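Local coordinates for rhamnose ABC transporter, rhamnose-binding protein (Actinomyces odontolyticus ATCC 17982, PDB 5BQ3) that probably binds a sugar such as rhamnose outside the membrane and passes it to an ABC transporter, at residues Lys135-Thr140 / Gly317-Phe322; Gln28-Ile33 / Ala59-Val64; Leu67-Ser72 / Ala92-Asp97; Met141-Ser146 / Asn181-Gly186; Tyr23-Gln28 / Ala284-Ala289. One frame throughout, in Å; residues are numbered along the deposited sequence.

Contact 1: residues Lys135-Thr140 / Gly317-Phe322; sequences KQVAIT and GDPVRF
Gln136 O is gripped twice by Thr140, one helical turn on, and both residues lean on Pro319 and its neighbours. Thr140 N gives the usual helix bond. Thr140 OG1 adds a second bond of 2.7 Å to Gln136 O, and the two donors come from opposite faces of the carbonyl plane. The hydroxyl gets there because it lies beside its own backbone N (chi1 -56°). The same torsion turns the methyl, CG2, outward, where it meets Arg321 NE at 3.9 Å.

Pro319 is the wedge of the contact. Its CG sits 3.4 Å from Thr140 OG1, and its CD is 3.8 Å from Gln136 CG. Val137 completes the seat more loosely, with CG2 4.3 Å from Pro319 CG. Beside the proline, the Asp318 carboxylate meets the aliphatic part of Gln136, with OD1 3.4 Å from CG. Their amide and carboxylate planes are 42° apart. The extended Arg321 runs past Thr140 in the opposite direction, and Thr140 O lies over one face of its guanidinium. No hydrogen bond crosses between the two segments; what joins them is van der Waals packing round Pro319. Val132 also touches Pro319.

Helix 134-149 follows one lobe-to-lobe crossing, and residues 317-322 are part of another. The contact therefore belongs to the hinge region of a two-lobed periplasmic binding protein fold.

Contact 2: residues Gln28-Ile33 / Ala59-Val64; sequences QSITFI and AEVNVV
Ile30 and Val61 stand side by side on two neighbouring parallel strands and point the same way. Ile30 sends CG1 away from its backbone N (chi1 -168°). This turns CG2 across the gap to Val61 CG2, 3.9 Å away. Phe32 lies on the same face of the sheet. Its CG is beside the backbone N (chi1 -56°), and the ring reaches back along the sheet rather than out over Val63. Phe32 CE1 meets Val61 CG1 at 3.8 Å, with the methyl at the ring edge and in its plane. Val63 adds CG2 against Phe32 CB. Ala53 and Leu46 of helix 40-56 cover this face.

The other face carries Ser29, Thr31, Glu60 and Asn62. Thr31 OG1 bonds to Glu81, while its CG2 touches Val64 CG2 at 3.7 Å. That same Val64 methyl also meets Ile33 CG1 at 3.8 Å. One branch thus fills the corner between two side chains of the neighbouring strand.

The backbones set this register. Ile30 N gives to Glu60 O at 2.8 Å, almost straight at 173°. Asn62 N returns a bond to Ile30 O at 3.0 Å, and Phe32 N to Asn62 O continues the ladder. Val64 N to Phe32 O is longer and more bent.

Helix 40-56 links the two strands, giving the first beta-alpha-beta crossover of a Rossmann-like lobe, with strand 60-63 at the sheet edge.

Contact 3: residues Leu67-Ser72 / Ala92-Asp97; sequences LEASSS and AANDPD
Asn94 and Ser70 meet where two strand-to-helix loops of the Rossmann-like first lobe come together. Both loops leave the C-terminal ends of parallel strands. In this fold, those ends usually face the cleft between the lobes.

The Asn94 side chain points at the neighbouring loop and lies against its backbone. Ser70 O stands well above the Asn94 amide plane. It is 3.2 Å from Asn94 CB and 3.1 Å from Asn94 ND2. The angle at ND2 is poor, so this is a close approach and not a hydrogen bond. The amide uses ND2 to bond Lys35 O instead. Its other end, OD1, faces Ala69 CB at 3.6 Å. The amide is thus placed with its oxygen at Ala69 and with Ser70 O above it.

Gln74 also bonds Asn94 N and Ala92 O, and Ser73 OG bonds Ser70 O. With an alanine at Asn94, Lys35 O would probably lose its amide donor, and a gap would be likely to open beside Ala69 and Ser70.

Asp95 is turned differently. Its CG lies opposite the backbone N (chi1 -173°), and OD2 accepts from Ala98 N in its own loop. The carboxylate therefore serves its own chain, and the methylene carbon does the touching. The other loop answers with a methylene too: Ser71 CB rests 3.8 Å from Asp95 CB.

Contact 4: residues Met141-Ser146 / Asn181-Gly186; sequences MLDMVS and NDKYKG
Asp143, Lys183 and Tyr184 form a small polar cluster on the second lobe. Here helix 134-149 meets the loop between helix 165-180 and strand 187-194. One atom, Asp143 OD1, takes two donors. Tyr184 OH comes from the syn side at 2.7 Å, 28° out of the carboxylate plane. Lys183 NZ comes from the opposite face at 3.0 Å, more steeply above the plane, and makes a salt bridge. Lys183 reaches this far because its chain is fully extended, with CG lying opposite the backbone N (chi1 -165°).

The Tyr184 ring is gripped on both faces. Leu142 CB lies over one face, 3.9 Å from the ring centroid, as a CH-pi contact. Lys183 CB covers the other. Asp143 OD1 sits at the ring edge, in its plane. Glu177 and Met174 of helix 165-180 also pack here, on Tyr184 and Leu142 respectively.

Further along the helix, a water bridges the two segments. It lies 2.7 Å from Ser146 OG and donates to Lys183 O at 2.9 Å. The loop is also shaped from within: Asn181 OD1 accepts from Lys183 N in an Asx turn.

Asp143 OD2 has a long, weak ion pair with Arg321. With Lys183 in a salt bridge and Arg321 at longer range, Asp143 probably stays charged. By accepting from both donors, Asp143 OD1 probably holds the lysine end and the tyrosine hydroxyl in place, which would limit the swing of the ring away from Leu142.

Contact 5: residues Tyr23-Gln28 / Ala284-Ala289; sequences YDVSSQ and ALDSGA
Asp286, near the end of helix 271-287, meets Val25 and Gln28 of the chain that leads into strand 29-33. It has the most surface buried here, followed by Ser287 and then Val25.

Asp286 points its carboxylate at the incoming chain, with CG opposite the backbone N (chi1 -155°). OD2 accepts from Gln28 NE2 at 2.8 Å, with an N-H...O angle of 149°. The donor comes from above the carboxylate plane, yet amide and carboxylate are nearly parallel, with planes 19° apart. Gln28 bends at chi2 and curls round this oxygen, so its CG also lies 3.3 Å from Asp286 OD2. Val25 closes in as well. Its CG1 is 3.4 Å from Asp286 OD2 and 3.8 Å from Asp286 CB, while Phe58 and Ile56 also touch Val25.

Ser287 touches the chain less closely, through its CB, which is 4.2 Å from Asp24 N. Its hydroxyl bonds chiefly to Ala283 O one turn back, with Ser22 O, just before the incoming segment, as a second partner. The helix ends directly after, at Gly288, where phi turns positive.

Were an alanine to stand in for Asp286, the Gln28 amide would probably lose its acceptor and be free to turn, with Val25 less well covered.

The contact joins two parts of one lobe that are far apart in sequence. In this periplasmic binding protein fold, the chain crosses between lobes more than once, and helix 271-287 returns to the first lobe to pack beside the chain's start.

Contacts 2, 3 and 5 belong to the first lobe, contact 4 to the second, and contact 1 to the hinge region. Contacts 1 and 4 share helix 134-149 and touch through Arg321 and Asp143. Contacts 2 and 5 share Gln28, whose backbone serves the sheet and whose amide serves a helix end. Contact 2 meets contact 3 where Ile33 O faces Ala92 N, a probable hydrogen bond. Contacts 3 and 5 are at the surface; the others are partly buried. Contact 2 is backbone ladder and apolar packing, contacts 1 and 3 are packing without crossing bonds, contact 4 is charged, and contact 5 has a single amide-to-carboxylate hydrogen bond.

Contact 1: residues Lys135-Thr140 / Gly317-Phe322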
# COMPACT_ATOMS: atom_id res chain seq x y z
N LYS A 135 -8.60 -7.20 4.43
CA LYS A 135 -10.06 -7.31 4.35
C LYS A 135 -10.73 -5.96 4.02
O LYS A 135 -11.79 -5.94 3.40
CB LYS A 135 -10.62 -7.88 5.67
CG LYS A 135 -12.06 -8.38 5.58
CD LYS A 135 -12.62 -8.74 6.95
CE LYS A 135 -14.13 -8.89 6.95
NZ LYS A 135 -14.57 -10.15 6.32
N GLN A 136 -10.10 -4.83 4.44
CA GLN A 136 -10.63 -3.49 4.18
C GLN A 136 -10.47 -3.11 2.71
O GLN A 136 -11.31 -2.38 2.20
CB GLN A 136 -9.97 -2.45 5.10
CG GLN A 136 -10.78 -1.16 5.28
CD GLN A 136 -12.17 -1.38 5.81
OE1 GLN A 136 -12.39 -1.98 6.87
NE2 GLN A 136 -13.16 -0.88 5.09
N VAL A 137 -9.41 -3.60 2.04
CA VAL A 137 -9.17 -3.35 0.61
C VAL A 137 -10.32 -3.97 -0.20
O VAL A 137 -10.90 -3.30 -1.05
CB VAL A 137 -7.78 -3.88 0.14
CG1 VAL A 137 -7.58 -3.69 -1.36
CG2 VAL A 137 -6.65 -3.22 0.91
N ALA A 138 -10.67 -5.22 0.14
CA ALA A 138 -11.74 -6.00 -0.48
C ALA A 138 -13.10 -5.35 -0.29
O ALA A 138 -13.90 -5.35 -1.23
CB ALA A 138 -11.75 -7.39 0.11
N ILE A 139 -13.36 -4.79 0.91
CA ILE A 139 -14.62 -4.12 1.28
C ILE A 139 -14.75 -2.83 0.45
O ILE A 139 -15.80 -2.62 -0.16
CB ILE A 139 -14.70 -3.88 2.82
CG1 ILE A 139 -15.05 -5.19 3.54
CG2 ILE A 139 -15.70 -2.77 3.18
CD1 ILE A 139 -14.69 -5.26 5.03
N THR A 140 -13.67 -2.01 0.39
CA THR A 140 -13.60 -0.75 -0.36
C THR A 140 -13.95 -1.00 -1.82
O THR A 140 -14.81 -0.29 -2.36
CB THR A 140 -12.22 -0.10 -0.19
OG1 THR A 140 -11.96 0.07 1.20
CG2 THR A 140 -12.09 1.24 -0.91
N GLY A 317 -4.65 3.44 7.98
CA GLY A 317 -6.08 3.72 7.85
C GLY A 317 -6.77 2.96 6.73
O GLY A 317 -6.21 2.02 6.18
N ASP A 318 -8.01 3.38 6.41
CA ASP A 318 -8.82 2.79 5.35
C ASP A 318 -8.30 3.24 3.98
O ASP A 318 -7.75 4.34 3.89
CB ASP A 318 -10.31 3.17 5.52
CG ASP A 318 -10.99 2.65 6.79
OD1 ASP A 318 -10.62 1.55 7.26
OD2 ASP A 318 -11.93 3.32 7.27
N PRO A 319 -8.46 2.44 2.89
CA PRO A 319 -7.96 2.89 1.57
C PRO A 319 -8.55 4.23 1.13
O PRO A 319 -9.73 4.51 1.39
CB PRO A 319 -8.38 1.75 0.63
CG PRO A 319 -8.56 0.57 1.50
CD PRO A 319 -9.07 1.10 2.80
N VAL A 320 -7.72 5.06 0.49
CA VAL A 320 -8.11 6.39 -0.01
C VAL A 320 -8.83 6.20 -1.35
O VAL A 320 -8.28 5.58 -2.26
CB VAL A 320 -6.89 7.36 -0.12
CG1 VAL A 320 -7.29 8.69 -0.76
CG2 VAL A 320 -6.25 7.60 1.24
N ARG A 321 -10.05 6.73 -1.46
CA ARG A 321 -10.85 6.66 -2.68
C ARG A 321 -10.57 7.89 -3.54
O ARG A 321 -10.64 9.02 -3.04
CB ARG A 321 -12.36 6.55 -2.36
CG ARG A 321 -12.77 5.20 -1.81
CD ARG A 321 -14.27 5.09 -1.75
NE ARG A 321 -14.69 4.10 -0.77
CZ ARG A 321 -15.93 3.65 -0.63
NH1 ARG A 321 -16.90 4.09 -1.43
NH2 ARG A 321 -16.22 2.75 0.30
N PHE A 322 -10.24 7.66 -4.82
CA PHE A 322 -9.92 8.73 -5.76
C PHE A 322 -10.98 8.85 -6.84
O PHE A 322 -11.35 7.87 -7.48
CB PHE A 322 -8.54 8.51 -6.41
CG PHE A 322 -7.38 8.36 -5.45
CD1 PHE A 322 -7.02 7.11 -4.95
CD2 PHE A 322 -6.62 9.46 -5.07
CE1 PHE A 322 -5.95 6.97 -4.08
CE2 PHE A 322 -5.55 9.32 -4.18
CZ PHE A 322 -5.22 8.08 -3.69

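Contact 2: residues Gln28-Ile33 / Ala59-Val64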
# COMPACT_ATOMS: atom_id res chain seq x y z
N GLN A 28 18.84 12.11 19.16
CA GLN A 28 18.80 10.84 18.44
C GLN A 28 18.71 11.02 16.92
O GLN A 28 18.26 12.07 16.45
CB GLN A 28 17.64 9.97 18.94
CG GLN A 28 17.59 9.79 20.47
CD GLN A 28 18.56 8.76 20.98
OE1 GLN A 28 19.72 9.07 21.28
NE2 GLN A 28 18.11 7.53 21.10
N SER A 29 19.13 10.00 16.15
CA SER A 29 19.14 9.99 14.69
C SER A 29 18.15 8.97 14.10
O SER A 29 17.97 7.88 14.66
CB SER A 29 20.54 9.70 14.16
OG SER A 29 21.05 8.48 14.66
N ILE A 30 17.54 9.31 12.95
CA ILE A 30 16.59 8.47 12.22
C ILE A 30 17.06 8.30 10.76
O ILE A 30 17.53 9.25 10.15
CB ILE A 30 15.12 9.02 12.32
CG1 ILE A 30 14.09 7.98 11.80
CG2 ILE A 30 14.95 10.40 11.65
CD1 ILE A 30 12.64 8.22 12.22
N THR A 31 16.95 7.07 10.23
CA THR A 31 17.34 6.75 8.86
C THR A 31 16.24 5.93 8.18
O THR A 31 15.74 4.95 8.75
CB THR A 31 18.71 6.06 8.80
OG1 THR A 31 19.68 6.94 9.38
CG2 THR A 31 19.14 5.73 7.38
N PHE A 32 15.86 6.36 6.96
CA PHE A 32 14.83 5.73 6.13
C PHE A 32 15.51 4.99 4.97
O PHE A 32 16.27 5.60 4.22
CB PHE A 32 13.83 6.78 5.60
CG PHE A 32 13.15 7.61 6.67
CD1 PHE A 32 13.74 8.78 7.14
CD2 PHE A 32 11.93 7.22 7.20
CE1 PHE A 32 13.12 9.54 8.14
CE2 PHE A 32 11.31 7.98 8.19
CZ PHE A 32 11.91 9.13 8.66
N ILE A 33 15.29 3.67 4.87
CA ILE A 33 15.86 2.85 3.81
C ILE A 33 14.72 2.31 2.92
O ILE A 33 14.03 1.37 3.30
CB ILE A 33 16.80 1.70 4.33
CG1 ILE A 33 17.90 2.25 5.28
CG2 ILE A 33 17.42 0.93 3.15
CD1 ILE A 33 18.52 1.22 6.20
N ALA A 59 17.73 14.85 15.71
CA ALA A 59 19.02 15.52 15.50
C ALA A 59 19.54 15.29 14.08
O ALA A 59 20.03 16.23 13.45
CB ALA A 59 20.04 15.03 16.52
N GLU A 60 19.43 14.04 13.57
CA GLU A 60 19.87 13.66 12.22
C GLU A 60 18.77 12.88 11.51
O GLU A 60 18.22 11.93 12.07
CB GLU A 60 21.16 12.83 12.26
CG GLU A 60 22.39 13.60 12.70
CD GLU A 60 23.36 12.80 13.55
OE1 GLU A 60 23.99 11.86 13.00
OE2 GLU A 60 23.49 13.10 14.75
N VAL A 61 18.43 13.30 10.28
CA VAL A 61 17.42 12.66 9.43
C VAL A 61 18.11 12.33 8.10
O VAL A 61 18.52 13.23 7.37
CB VAL A 61 16.14 13.53 9.24
CG1 VAL A 61 15.05 12.75 8.50
CG2 VAL A 61 15.61 14.05 10.57
N ASN A 62 18.29 11.02 7.82
CA ASN A 62 18.98 10.56 6.62
C ASN A 62 18.15 9.56 5.81
O ASN A 62 17.26 8.91 6.34
CB ASN A 62 20.33 9.92 6.99
CG ASN A 62 21.20 10.78 7.87
OD1 ASN A 62 21.31 10.54 9.08
ND2 ASN A 62 21.83 11.79 7.29
N VAL A 63 18.46 9.46 4.50
CA VAL A 63 17.83 8.52 3.57
C VAL A 63 18.97 7.84 2.79
O VAL A 63 19.66 8.50 2.01
CB VAL A 63 16.77 9.18 2.63
CG1 VAL A 63 16.27 8.19 1.58
CG2 VAL A 63 15.60 9.74 3.43
N VAL A 64 19.18 6.54 3.04
CA VAL A 64 20.19 5.72 2.36
C VAL A 64 19.50 4.51 1.74
O VAL A 64 18.43 4.11 2.21
CB VAL A 64 21.39 5.31 3.27
CG1 VAL A 64 22.17 6.52 3.76
CG2 VAL A 64 20.96 4.42 4.43

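Contact 3: residues Leu67-Ser72 / Ala92-Asp97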
# COMPACT_ATOMS: atom_id res chain seq x y z
N LEU A 67 20.44 1.31 -5.39
CA LEU A 67 19.95 1.86 -6.66
C LEU A 67 19.08 0.83 -7.37
O LEU A 67 18.30 1.20 -8.26
CB LEU A 67 21.11 2.29 -7.57
CG LEU A 67 22.03 3.42 -7.09
CD1 LEU A 67 23.06 3.74 -8.15
CD2 LEU A 67 21.25 4.70 -6.77
N GLU A 68 19.22 -0.45 -7.00
CA GLU A 68 18.49 -1.59 -7.56
C GLU A 68 17.77 -2.35 -6.44
O GLU A 68 18.36 -2.61 -5.39
CB GLU A 68 19.44 -2.53 -8.32
CG GLU A 68 20.17 -1.90 -9.50
CD GLU A 68 19.49 -2.01 -10.85
OE1 GLU A 68 18.34 -1.52 -10.99
OE2 GLU A 68 20.11 -2.57 -11.78
N ALA A 69 16.49 -2.70 -6.67
CA ALA A 69 15.67 -3.42 -5.70
C ALA A 69 15.88 -4.94 -5.81
O ALA A 69 15.21 -5.61 -6.60
CB ALA A 69 14.20 -3.07 -5.86
N SER A 70 16.85 -5.46 -5.04
CA SER A 70 17.20 -6.88 -4.94
C SER A 70 16.96 -7.36 -3.50
O SER A 70 16.97 -6.54 -2.58
CB SER A 70 18.66 -7.10 -5.36
OG SER A 70 19.09 -8.43 -5.15
N SER A 71 16.76 -8.68 -3.32
CA SER A 71 16.48 -9.33 -2.03
C SER A 71 17.45 -8.90 -0.89
O SER A 71 16.97 -8.50 0.17
CB SER A 71 16.51 -10.85 -2.19
OG SER A 71 17.77 -11.31 -2.64
N SER A 72 18.78 -8.97 -1.13
CA SER A 72 19.82 -8.62 -0.14
C SER A 72 20.56 -7.30 -0.46
O SER A 72 21.64 -7.07 0.09
CB SER A 72 20.84 -9.76 -0.03
OG SER A 72 20.30 -10.95 0.52
N ALA A 92 11.73 -0.51 4.23
CA ALA A 92 10.78 -1.21 3.36
C ALA A 92 11.53 -2.41 2.80
O ALA A 92 12.30 -2.27 1.85
CB ALA A 92 10.27 -0.29 2.26
N ALA A 93 11.39 -3.57 3.47
CA ALA A 93 12.10 -4.82 3.17
C ALA A 93 11.84 -5.34 1.75
O ALA A 93 10.69 -5.52 1.35
CB ALA A 93 11.74 -5.89 4.19
N ASN A 94 12.93 -5.59 1.00
CA ASN A 94 12.89 -6.14 -0.36
C ASN A 94 12.51 -7.62 -0.31
O ASN A 94 11.80 -8.11 -1.19
CB ASN A 94 14.23 -5.95 -1.06
CG ASN A 94 14.37 -4.64 -1.81
OD1 ASN A 94 13.48 -4.23 -2.56
ND2 ASN A 94 15.52 -4.01 -1.67
N ASP A 95 13.00 -8.33 0.72
CA ASP A 95 12.73 -9.73 1.01
C ASP A 95 12.55 -9.87 2.52
O ASP A 95 13.34 -9.29 3.27
CB ASP A 95 13.86 -10.64 0.49
CG ASP A 95 13.57 -12.13 0.60
OD1 ASP A 95 12.74 -12.63 -0.18
OD2 ASP A 95 14.19 -12.79 1.47
N PRO A 96 11.52 -10.61 3.01
CA PRO A 96 11.31 -10.69 4.47
C PRO A 96 12.39 -11.46 5.24
O PRO A 96 12.55 -11.22 6.44
CB PRO A 96 9.96 -11.40 4.60
CG PRO A 96 9.79 -12.14 3.34
CD PRO A 96 10.45 -11.32 2.28
N ASP A 97 13.14 -12.36 4.58
CA ASP A 97 14.16 -13.19 5.21
C ASP A 97 15.60 -12.72 4.98
O ASP A 97 16.43 -12.89 5.87
CB ASP A 97 14.02 -14.64 4.73
CG ASP A 97 12.89 -15.45 5.37
OD1 ASP A 97 12.15 -14.88 6.21
OD2 ASP A 97 12.77 -16.65 5.06

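Contact 4: residues Met141-Ser146 / Asn181-Gly186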
# COMPACT_ATOMS: atom_id res chain seq x y z
N MSE A 141 -13.34 -2.02 -2.44
CA MSE A 141 -13.56 -2.40 -3.84
C MSE A 141 -15.00 -2.87 -4.08
O MSE A 141 -15.63 -2.37 -5.02
CB MSE A 141 -12.57 -3.47 -4.26
CG MSE A 141 -11.16 -2.91 -4.37
SE MSE A 141 -9.99 -3.98 -5.42
CE MSE A 141 -9.77 -5.52 -4.17
N LEU A 142 -15.56 -3.74 -3.21
CA LEU A 142 -16.95 -4.19 -3.31
C LEU A 142 -17.93 -3.03 -3.15
O LEU A 142 -18.96 -3.03 -3.81
CB LEU A 142 -17.26 -5.27 -2.26
CG LEU A 142 -16.71 -6.66 -2.51
CD1 LEU A 142 -16.71 -7.45 -1.23
CD2 LEU A 142 -17.51 -7.38 -3.58
N ASP A 143 -17.61 -2.05 -2.27
CA ASP A 143 -18.43 -0.85 -2.04
C ASP A 143 -18.50 0.02 -3.29
O ASP A 143 -19.58 0.51 -3.61
CB ASP A 143 -17.87 -0.03 -0.86
CG ASP A 143 -18.42 -0.39 0.51
OD1 ASP A 143 -19.02 -1.47 0.65
OD2 ASP A 143 -18.22 0.41 1.46
N MSE A 144 -17.36 0.21 -3.99
CA MSE A 144 -17.26 0.99 -5.23
C MSE A 144 -17.98 0.29 -6.38
O MSE A 144 -18.66 0.95 -7.16
CB MSE A 144 -15.78 1.24 -5.60
CG MSE A 144 -15.04 2.11 -4.58
SE MSE A 144 -13.24 2.63 -5.10
CE MSE A 144 -12.41 0.89 -5.26
N VAL A 145 -17.86 -1.06 -6.46
CA VAL A 145 -18.52 -1.89 -7.48
C VAL A 145 -20.02 -1.76 -7.32
O VAL A 145 -20.69 -1.30 -8.24
CB VAL A 145 -18.06 -3.37 -7.45
CG1 VAL A 145 -18.85 -4.22 -8.43
CG2 VAL A 145 -16.58 -3.49 -7.74
N SER A 146 -20.54 -2.15 -6.13
CA SER A 146 -21.96 -2.14 -5.75
C SER A 146 -22.60 -0.77 -6.01
O SER A 146 -23.70 -0.71 -6.56
CB SER A 146 -22.12 -2.53 -4.29
OG SER A 146 -23.47 -2.79 -3.97
N ASN A 181 -22.29 -11.42 3.23
CA ASN A 181 -22.96 -10.13 3.35
C ASN A 181 -24.07 -9.94 2.31
O ASN A 181 -23.83 -10.14 1.11
CB ASN A 181 -21.94 -8.98 3.25
CG ASN A 181 -22.31 -7.72 3.98
OD1 ASN A 181 -23.48 -7.29 4.01
ND2 ASN A 181 -21.31 -7.06 4.55
N ASP A 182 -25.27 -9.54 2.77
CA ASP A 182 -26.46 -9.30 1.95
C ASP A 182 -26.31 -8.05 1.06
O ASP A 182 -27.03 -7.92 0.07
CB ASP A 182 -27.71 -9.16 2.84
CG ASP A 182 -28.10 -10.42 3.58
OD1 ASP A 182 -28.70 -11.33 2.95
OD2 ASP A 182 -27.84 -10.50 4.80
N LYS A 183 -25.39 -7.14 1.42
CA LYS A 183 -25.11 -5.91 0.70
C LYS A 183 -24.44 -6.19 -0.66
O LYS A 183 -24.68 -5.46 -1.62
CB LYS A 183 -24.21 -4.99 1.54
CG LYS A 183 -24.14 -3.54 1.05
CD LYS A 183 -23.02 -2.77 1.71
CE LYS A 183 -22.71 -1.50 0.97
NZ LYS A 183 -21.68 -0.69 1.68
N TYR A 184 -23.62 -7.26 -0.73
CA TYR A 184 -22.87 -7.63 -1.93
C TYR A 184 -23.41 -8.90 -2.61
O TYR A 184 -22.79 -9.38 -3.56
CB TYR A 184 -21.38 -7.81 -1.60
CG TYR A 184 -20.80 -6.76 -0.67
CD1 TYR A 184 -20.73 -5.42 -1.06
CD2 TYR A 184 -20.28 -7.11 0.57
CE1 TYR A 184 -20.19 -4.45 -0.21
CE2 TYR A 184 -19.72 -6.15 1.41
CZ TYR A 184 -19.67 -4.83 1.01
OH TYR A 184 -19.12 -3.88 1.84
N LYS A 185 -24.57 -9.43 -2.16
CA LYS A 185 -25.18 -10.64 -2.71
C LYS A 185 -25.61 -10.45 -4.18
O LYS A 185 -25.67 -11.43 -4.93
CB LYS A 185 -26.38 -11.09 -1.86
CG LYS A 185 -25.99 -12.03 -0.73
CD LYS A 185 -27.21 -12.68 -0.09
CE LYS A 185 -26.85 -13.72 0.94
NZ LYS A 185 -26.51 -13.11 2.25
N GLY A 186 -25.88 -9.20 -4.57
CA GLY A 186 -26.26 -8.83 -5.92
C GLY A 186 -25.12 -8.88 -6.92
O GLY A 186 -25.36 -9.05 -8.12
O HOH W 1 -25.77 -2.93 -2.52

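Contact 5: residues Tyr23-Gln28 / Ala284-Ala289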
# COMPACT_ATOMS: atom_id res chain seq x y z
N TYR A 23 7.80 12.77 22.17
CA TYR A 23 9.03 13.10 21.46
C TYR A 23 10.08 13.71 22.39
O TYR A 23 9.90 14.82 22.90
CB TYR A 23 8.73 14.06 20.29
N ASP A 24 11.17 12.96 22.62
CA ASP A 24 12.32 13.37 23.43
C ASP A 24 13.59 12.78 22.78
O ASP A 24 14.52 12.34 23.46
CB ASP A 24 12.16 12.95 24.90
CG ASP A 24 13.09 13.69 25.85
OD1 ASP A 24 13.29 14.92 25.67
OD2 ASP A 24 13.63 13.05 26.78
N VAL A 25 13.61 12.80 21.44
CA VAL A 25 14.68 12.28 20.59
C VAL A 25 15.43 13.46 19.91
O VAL A 25 15.83 13.37 18.75
CB VAL A 25 14.15 11.23 19.57
CG1 VAL A 25 13.81 9.92 20.26
CG2 VAL A 25 12.94 11.75 18.80
N SER A 26 15.65 14.55 20.68
CA SER A 26 16.33 15.78 20.26
C SER A 26 17.81 15.56 19.94
O SER A 26 18.41 16.36 19.22
CB SER A 26 16.18 16.86 21.33
OG SER A 26 16.65 16.41 22.59
N SER A 27 18.41 14.46 20.46
CA SER A 27 19.81 14.09 20.27
C SER A 27 19.96 12.80 19.44
O SER A 27 21.08 12.44 19.06
CB SER A 27 20.48 13.91 21.62
OG SER A 27 19.84 12.90 22.38
N GLN A 28 18.84 12.11 19.16
CA GLN A 28 18.80 10.84 18.44
C GLN A 28 18.71 11.02 16.92
O GLN A 28 18.26 12.07 16.45
CB GLN A 28 17.64 9.97 18.94
CG GLN A 28 17.59 9.79 20.47
CD GLN A 28 18.56 8.76 20.98
OE1 GLN A 28 19.72 9.07 21.28
NE2 GLN A 28 18.11 7.53 21.10
N ALA A 284 8.47 7.08 19.24
CA ALA A 284 7.75 6.60 20.43
C ALA A 284 8.49 5.42 21.08
O ALA A 284 8.53 5.34 22.31
CB ALA A 284 6.34 6.19 20.05
N LEU A 285 9.07 4.52 20.27
CA LEU A 285 9.83 3.36 20.74
C LEU A 285 11.18 3.78 21.34
O LEU A 285 11.60 3.23 22.36
CB LEU A 285 10.08 2.36 19.58
CG LEU A 285 8.91 1.48 19.14
CD1 LEU A 285 9.09 1.03 17.71
CD2 LEU A 285 8.74 0.27 20.04
N ASP A 286 11.84 4.76 20.70
CA ASP A 286 13.15 5.28 21.10
C ASP A 286 13.08 6.14 22.37
O ASP A 286 14.01 6.10 23.17
CB ASP A 286 13.76 6.10 19.95
CG ASP A 286 15.27 6.18 19.96
OD1 ASP A 286 15.92 5.18 20.34
OD2 ASP A 286 15.80 7.21 19.52
N SER A 287 11.99 6.93 22.54
CA SER A 287 11.81 7.78 23.72
C SER A 287 11.44 6.96 24.96
O SER A 287 11.74 7.37 26.08
CB SER A 287 10.74 8.84 23.46
OG SER A 287 9.49 8.25 23.15
N GLY A 288 10.79 5.81 24.74
CA GLY A 288 10.36 4.90 25.80
C GLY A 288 8.89 4.99 26.13
O GLY A 288 8.46 4.44 27.15
N ALA A 289 8.10 5.67 25.27
CA ALA A 289 6.65 5.86 25.43
C ALA A 289 5.90 4.53 25.26
O ALA A 289 4.89 4.32 25.92
CB ALA A 289 6.15 6.88 24.43